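PDB 2O8R: polyphosphate kinase from Porphyromonas gingivalis, which probably catalyses the reversible transfer of the terminal phosphate of ATP onto a growing polyphosphate chain, as a magnesium-dependent member of the PPK1 family. Local coordinates for residues Leu33-Tyr36 / Asp37-Lys40; Arg100-Asp104 / Gln105-Thr109. The protein carries 3 engineered substitutions. All coordinates share one frame; numbering follows the deposited sequence.

Interaction 1: Leu33-Tyr36 / Asp37-Lys40; sequences LPVY and DRIK
Arg38 folds back along the first turn of helix 35-63 and grips the carbonyl of Leu33, just ahead of Pro34 at the N-cap. Its chain runs straight past CG and then bends at chi3 (-107°), which swings the guanidinium over to that oxygen. NE of Arg38 donates to Leu33 O at 2.8 Å, coming from above the carbonyl plane, and NH2 adds a weak second bond to the same atom. On the way, Arg38 CG passes Leu33 CB, and one face of the guanidinium lies against Val35 CG1.

The Asp37 carboxylate lies obliquely across the Pro34 ring: OD2 of Asp37 sits 3.3 Å from CD of Pro34, and this oxygen is also hydrogen-bonded to Thr319 OG1. In the backbone, the helix starts with a weak bond from Asp37 N to Pro34 O and then settles into regular turns, Ile39 N reaching Val35 O at 2.9 Å and Lys40 N reaching Tyr36 O. Lys40 NZ is hydrogen-bonded to Ala307 O, outside this turn. The Tyr36 ring takes Ile39 on one face, with CD1 of Ile39 set toward the rim and 4.2 Å from CE2 of Tyr36.

Interaction 2: Arg100-Asp104 / Gln105-Thr109; sequences RIFYD and QILPT
A wide, pi-type turn in helix 83-112 brings Phe102 and Leu107, five residues apart, together on one side of the helix. The Leu107 side chain lies over a face of the Phe102 ring in a CH-pi contact: CG of Leu107 is 4.2 Å from the ring centroid and 15° off its normal, displaced toward the rim. Its two methyls spread over the CZ end of the ring, CD1 of Leu107 touching CE2 of Phe102 at 3.8 Å and CD2 nearing CZ and CE1. Phe102 gets there with CG anti to its backbone N (chi1 -177°), which carries the ring along the helix toward the following turn. Tyr103 runs beside Leu107, its CD1 4.0 Å from Leu107 CD1, while CD2 of Phe102 stands over the centre of the tyrosine ring.

The widened turn shows in the backbone, where Ile106 N donates to Ile101 O at 2.8 Å and Leu107 N to Phe102 O at 3.0 Å, both i to i+5 and nearly straight. Ile101 O also receives a weak bond from Gln105 N. Immediately afterwards Pro108, with no N-H to give, kinks the helix; its CD packs 3.3 Å from Tyr103 O and its CG lies near Asp104 O. The short axes of 100-104 and 105-109 differ in direction by 24°. Strand 115-118 meets this aromatic side through Leu117, which touches both Phe102 and Leu107. Round the helix from them, Ile101 faces helix 13-29 and packs its CG2 against Ile106 CG1 at 3.9 Å.

How the interactions relate
Interaction 1 comes first along the chain, at the start of helix 35-63; interaction 2 lies near the end of helix 83-112, the next helix in sequence. Both belong to the N-terminal domain of the PPK1 family, on the same side of the chain's centre, with their own centres about 11 Å apart. The helices meet directly here: Val35 CG1 is 3.5 Å from Thr109 CG2, and Ile39 CG1 is 3.6 Å from Ile106 CG2. Arg38 belongs to this interface too, with NH2 against the Thr109 methyl and CB near Ile106 CD1. The first turn of one helix is thus packed against the irregular last turns of the other.

Interaction 1: Leu33-Tyr36 / Asp37-Lys40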
ATOM      1  N   LEU A  33     -29.357  -3.396  15.078  1.00 58.28           N
ATOM      2  CA  LEU A  33     -28.265  -3.745  14.178  1.00 49.47           C
ATOM      3  C   LEU A  33     -27.185  -4.524  14.906  1.00 57.58           C
ATOM      4  O   LEU A  33     -26.895  -4.239  16.071  1.00 52.72           O
ATOM      5  CB  LEU A  33     -27.657  -2.476  13.584  1.00 46.77           C
ATOM      6  CG  LEU A  33     -28.598  -1.607  12.758  1.00 52.57           C
ATOM      7  CD1 LEU A  33     -27.806  -0.486  12.174  1.00 17.84           C
ATOM      8  CD2 LEU A  33     -29.297  -2.404  11.645  1.00 43.21           C
ATOM      9  N   PRO A  34     -26.596  -5.526  14.226  1.00 55.50           N
ATOM     10  CA  PRO A  34     -25.459  -6.295  14.721  1.00 52.32           C
ATOM     11  C   PRO A  34     -24.359  -5.357  15.148  1.00 47.10           C
ATOM     12  O   PRO A  34     -24.066  -4.424  14.399  1.00 55.57           O
ATOM     13  CB  PRO A  34     -25.029  -7.084  13.491  1.00 44.21           C
ATOM     14  CG  PRO A  34     -26.274  -7.275  12.743  1.00 42.06           C
ATOM     15  CD  PRO A  34     -27.041  -6.013  12.910  1.00 35.34           C
ATOM     16  N   VAL A  35     -23.765  -5.587  16.328  1.00 44.88           N
ATOM     17  CA  VAL A  35     -22.853  -4.584  16.940  1.00 51.53           C
ATOM     18  C   VAL A  35     -21.814  -4.016  16.006  1.00 59.53           C
ATOM     19  O   VAL A  35     -21.614  -2.803  15.982  1.00 57.22           O
ATOM     20  CB  VAL A  35     -22.024  -5.073  18.157  1.00 54.41           C
ATOM     21  CG1 VAL A  35     -22.531  -4.459  19.422  1.00 43.68           C
ATOM     22  CG2 VAL A  35     -21.865  -6.609  18.213  1.00 52.32           C
ATOM     23  N   TYR A  36     -21.141  -4.889  15.254  1.00 44.86           N
ATOM     24  CA  TYR A  36     -20.046  -4.421  14.437  1.00 44.79           C
ATOM     25  C   TYR A  36     -20.503  -3.465  13.344  1.00 49.32           C
ATOM     26  O   TYR A  36     -19.754  -2.580  12.944  1.00 54.85           O
ATOM     27  CB  TYR A  36     -19.153  -5.572  13.960  1.00 31.37           C
ATOM     28  CG  TYR A  36     -18.191  -5.978  15.060  1.00 50.51           C
ATOM     29  CD1 TYR A  36     -18.536  -6.945  16.009  1.00 35.58           C
ATOM     30  CD2 TYR A  36     -16.953  -5.352  15.185  1.00 34.44           C
ATOM     31  CE1 TYR A  36     -17.660  -7.287  17.032  1.00 40.54           C
ATOM     32  CE2 TYR A  36     -16.074  -5.692  16.192  1.00 49.49           C
ATOM     33  CZ  TYR A  36     -16.434  -6.647  17.113  1.00 53.55           C
ATOM     34  OH  TYR A  36     -15.551  -6.953  18.108  1.00 57.14           O
ATOM     35  N   ASP A  37     -21.764  -3.596  12.926  1.00 47.28           N
ATOM     36  CA  ASP A  37     -22.369  -2.619  12.020  1.00 54.66           C
ATOM     37  C   ASP A  37     -22.375  -1.243  12.648  1.00 45.95           C
ATOM     38  O   ASP A  37     -22.030  -0.264  11.995  1.00 49.37           O
ATOM     39  CB  ASP A  37     -23.802  -3.004  11.646  1.00 37.73           C
ATOM     40  CG  ASP A  37     -23.876  -4.301  10.874  1.00 64.70           C
ATOM     41  OD1 ASP A  37     -22.817  -4.904  10.559  1.00 68.54           O
ATOM     42  OD2 ASP A  37     -25.012  -4.712  10.584  1.00 73.23           O
ATOM     43  N   ARG A  38     -22.763  -1.183  13.918  1.00 30.26           N
ATOM     44  CA  ARG A  38     -22.837   0.073  14.639  1.00 45.52           C
ATOM     45  C   ARG A  38     -21.450   0.650  14.893  1.00 51.17           C
ATOM     46  O   ARG A  38     -21.220   1.844  14.679  1.00 66.40           O
ATOM     47  CB  ARG A  38     -23.588  -0.120  15.948  1.00 55.83           C
ATOM     48  CG  ARG A  38     -24.990  -0.643  15.745  1.00 47.76           C
ATOM     49  CD  ARG A  38     -25.694  -0.732  17.060  1.00 56.77           C
ATOM     50  NE  ARG A  38     -25.844  -2.101  17.521  1.00 54.37           N
ATOM     51  CZ  ARG A  38     -26.178  -2.436  18.762  1.00 53.33           C
ATOM     52  NH1 ARG A  38     -26.378  -1.499  19.679  1.00 61.79           N
ATOM     53  NH2 ARG A  38     -26.287  -3.710  19.094  1.00 63.12           N
ATOM     54  N   ILE A  39     -20.529  -0.204  15.328  1.00 39.43           N
ATOM     55  CA  ILE A  39     -19.136   0.184  15.555  1.00 42.37           C
ATOM     56  C   ILE A  39     -18.493   0.830  14.317  1.00 47.64           C
ATOM     57  O   ILE A  39     -17.812   1.870  14.430  1.00 31.65           O
ATOM     58  CB  ILE A  39     -18.296  -1.026  16.015  1.00 50.67           C
ATOM     59  CG1 ILE A  39     -18.750  -1.474  17.415  1.00 47.26           C
ATOM     60  CG2 ILE A  39     -16.793  -0.698  15.966  1.00 25.89           C
ATOM     61  CD1 ILE A  39     -17.757  -2.347  18.150  1.00 46.77           C
ATOM     62  N   LYS A  40     -18.723   0.213  13.151  1.00 40.99           N
ATOM     63  CA  LYS A  40     -18.332   0.779  11.854  1.00 42.51           C
ATOM     64  C   LYS A  40     -18.849   2.199  11.678  1.00 51.97           C
ATOM     65  O   LYS A  40     -18.105   3.073  11.245  1.00 57.07           O
ATOM     66  CB  LYS A  40     -18.828  -0.084  10.693  1.00 46.36           C
ATOM     67  CG  LYS A  40     -17.742  -0.847   9.937  1.00 67.85           C
ATOM     68  CD  LYS A  40     -16.932  -1.776  10.830  1.00 67.94           C
ATOM     69  CE  LYS A  40     -15.556  -1.992  10.233  1.00 76.59           C
ATOM     70  NZ  LYS A  40     -14.676  -2.696  11.193  1.00100.42           N
TER

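Interaction 2: Arg100-Asp104 / Gln105-Thr109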
ATOM      1  N   ARG A 100     -22.163   8.402  25.025  1.00 41.52           N
ATOM      2  CA  ARG A 100     -23.309   7.678  25.549  1.00 52.16           C
ATOM      3  C   ARG A 100     -23.510   6.370  24.789  1.00 57.01           C
ATOM      4  O   ARG A 100     -23.626   5.316  25.396  1.00 48.43           O
ATOM      5  CB  ARG A 100     -24.575   8.539  25.513  1.00 58.04           C
ATOM      6  CG  ARG A 100     -24.880   9.233  26.827  1.00 42.13           C
ATOM      7  CD  ARG A 100     -26.216   9.953  26.783  1.00 63.50           C
ATOM      8  NE  ARG A 100     -26.112  11.250  26.123  1.00 85.94           N
ATOM      9  CZ  ARG A 100     -26.808  11.618  25.052  1.00 83.51           C
ATOM     10  NH1 ARG A 100     -27.696  10.795  24.508  1.00 91.19           N
ATOM     11  NH2 ARG A 100     -26.617  12.825  24.532  1.00 63.01           N
ATOM     12  N   ILE A 101     -23.513   6.431  23.462  1.00 58.31           N
ATOM     13  CA  ILE A 101     -23.635   5.220  22.654  1.00 51.86           C
ATOM     14  C   ILE A 101     -22.489   4.262  22.954  1.00 56.11           C
ATOM     15  O   ILE A 101     -22.709   3.073  23.159  1.00 53.66           O
ATOM     16  CB  ILE A 101     -23.696   5.545  21.153  1.00 44.88           C
ATOM     17  CG1 ILE A 101     -24.924   6.398  20.874  1.00 41.40           C
ATOM     18  CG2 ILE A 101     -23.830   4.285  20.330  1.00 41.07           C
ATOM     19  CD1 ILE A 101     -24.922   7.060  19.546  1.00 38.08           C
ATOM     20  N   PHE A 102     -21.275   4.798  23.028  1.00 64.59           N
ATOM     21  CA  PHE A 102     -20.084   3.972  23.204  1.00 65.63           C
ATOM     22  C   PHE A 102     -20.036   3.260  24.553  1.00 56.79           C
ATOM     23  O   PHE A 102     -19.841   2.044  24.621  1.00 53.20           O
ATOM     24  CB  PHE A 102     -18.819   4.805  23.001  1.00 55.63           C
ATOM     25  CG  PHE A 102     -17.552   4.006  23.087  1.00 66.92           C
ATOM     26  CD1 PHE A 102     -17.246   3.057  22.118  1.00 64.84           C
ATOM     27  CD2 PHE A 102     -16.659   4.207  24.129  1.00 50.27           C
ATOM     28  CE1 PHE A 102     -16.082   2.320  22.188  1.00 48.53           C
ATOM     29  CE2 PHE A 102     -15.492   3.470  24.202  1.00 51.46           C
ATOM     30  CZ  PHE A 102     -15.204   2.522  23.233  1.00 52.16           C
ATOM     31  N   TYR A 103     -20.230   4.023  25.618  1.00 53.75           N
ATOM     32  CA  TYR A 103     -20.123   3.485  26.964  1.00 59.44           C
ATOM     33  C   TYR A 103     -21.385   2.793  27.452  1.00 62.06           C
ATOM     34  O   TYR A 103     -21.309   1.839  28.222  1.00 57.31           O
ATOM     35  CB  TYR A 103     -19.768   4.596  27.944  1.00 58.22           C
ATOM     36  CG  TYR A 103     -18.340   5.053  27.866  1.00 52.68           C
ATOM     37  CD1 TYR A 103     -17.312   4.205  28.220  1.00 58.79           C
ATOM     38  CD2 TYR A 103     -18.023   6.339  27.459  1.00 60.70           C
ATOM     39  CE1 TYR A 103     -16.003   4.617  28.166  1.00 71.45           C
ATOM     40  CE2 TYR A 103     -16.721   6.759  27.403  1.00 61.53           C
ATOM     41  CZ  TYR A 103     -15.711   5.892  27.757  1.00 59.04           C
ATOM     42  OH  TYR A 103     -14.398   6.290  27.701  1.00 71.50           O
ATOM     43  N   ASP A 104     -22.545   3.290  27.031  1.00 60.68           N
ATOM     44  CA  ASP A 104     -23.811   2.774  27.541  1.00 62.03           C
ATOM     45  C   ASP A 104     -24.383   1.657  26.700  1.00 57.45           C
ATOM     46  O   ASP A 104     -25.237   0.907  27.164  1.00 67.44           O
ATOM     47  CB  ASP A 104     -24.850   3.890  27.685  1.00 66.92           C
ATOM     48  CG  ASP A 104     -24.356   5.025  28.532  1.00 59.37           C
ATOM     49  OD1 ASP A 104     -23.556   4.756  29.450  1.00 66.12           O
ATOM     50  OD2 ASP A 104     -24.759   6.180  28.284  1.00 77.35           O
ATOM     51  N   GLN A 105     -23.929   1.539  25.463  1.00 59.96           N
ATOM     52  CA  GLN A 105     -24.528   0.556  24.580  1.00 61.34           C
ATOM     53  C   GLN A 105     -23.502  -0.354  23.923  1.00 48.75           C
ATOM     54  O   GLN A 105     -23.541  -1.571  24.116  1.00 50.56           O
ATOM     55  CB  GLN A 105     -25.418   1.242  23.549  1.00 59.47           C
ATOM     56  CG  GLN A 105     -26.695   1.813  24.124  1.00 62.16           C
ATOM     57  CD  GLN A 105     -27.553   2.522  23.087  1.00 76.38           C
ATOM     58  OE1 GLN A 105     -27.088   2.851  21.992  1.00 89.39           O
ATOM     59  NE2 GLN A 105     -28.817   2.762  23.431  1.00 86.64           N
ATOM     60  N   ILE A 106     -22.567   0.227  23.181  1.00 46.32           N
ATOM     61  CA  ILE A 106     -21.571  -0.573  22.472  1.00 46.77           C
ATOM     62  C   ILE A 106     -20.767  -1.499  23.395  1.00 53.32           C
ATOM     63  O   ILE A 106     -20.877  -2.726  23.272  1.00 52.59           O
ATOM     64  CB  ILE A 106     -20.635   0.290  21.634  1.00 46.99           C
ATOM     65  CG1 ILE A 106     -21.455   1.216  20.734  1.00 36.04           C
ATOM     66  CG2 ILE A 106     -19.679  -0.592  20.820  1.00 30.82           C
ATOM     67  CD1 ILE A 106     -22.051   0.547  19.537  1.00 32.28           C
ATOM     68  N   LEU A 107     -19.998  -0.925  24.322  1.00 40.97           N
ATOM     69  CA  LEU A 107     -19.197  -1.735  25.266  1.00 51.77           C
ATOM     70  C   LEU A 107     -20.010  -2.799  26.009  1.00 52.49           C
ATOM     71  O   LEU A 107     -19.591  -3.963  26.064  1.00 75.77           O
ATOM     72  CB  LEU A 107     -18.382  -0.875  26.248  1.00 35.40           C
ATOM     73  CG  LEU A 107     -17.307  -0.038  25.567  1.00 42.90           C
ATOM     74  CD1 LEU A 107     -16.421   0.690  26.553  1.00 55.62           C
ATOM     75  CD2 LEU A 107     -16.511  -0.951  24.685  1.00 41.85           C
ATOM     76  N   PRO A 108     -21.172  -2.415  26.569  1.00 48.07           N
ATOM     77  CA  PRO A 108     -22.099  -3.400  27.134  1.00 50.17           C
ATOM     78  C   PRO A 108     -22.570  -4.477  26.157  1.00 40.69           C
ATOM     79  O   PRO A 108     -22.665  -5.637  26.543  1.00 54.37           O
ATOM     80  CB  PRO A 108     -23.289  -2.541  27.572  1.00 33.14           C
ATOM     81  CG  PRO A 108     -22.717  -1.239  27.826  1.00 53.17           C
ATOM     82  CD  PRO A 108     -21.678  -1.051  26.771  1.00 40.43           C
ATOM     83  N   THR A 109     -22.880  -4.106  24.915  1.00 50.78           N
ATOM     84  CA  THR A 109     -23.348  -5.096  23.935  1.00 53.46           C
ATOM     85  C   THR A 109     -22.227  -6.056  23.538  1.00 56.85           C
ATOM     86  O   THR A 109     -22.451  -7.251  23.386  1.00 54.29           O
ATOM     87  CB  THR A 109     -23.906  -4.436  22.670  1.00 54.56           C
ATOM     88  OG1 THR A 109     -24.699  -3.310  23.028  1.00 59.55           O
ATOM     89  CG2 THR A 109     -24.765  -5.396  21.909  1.00 38.33           C
TER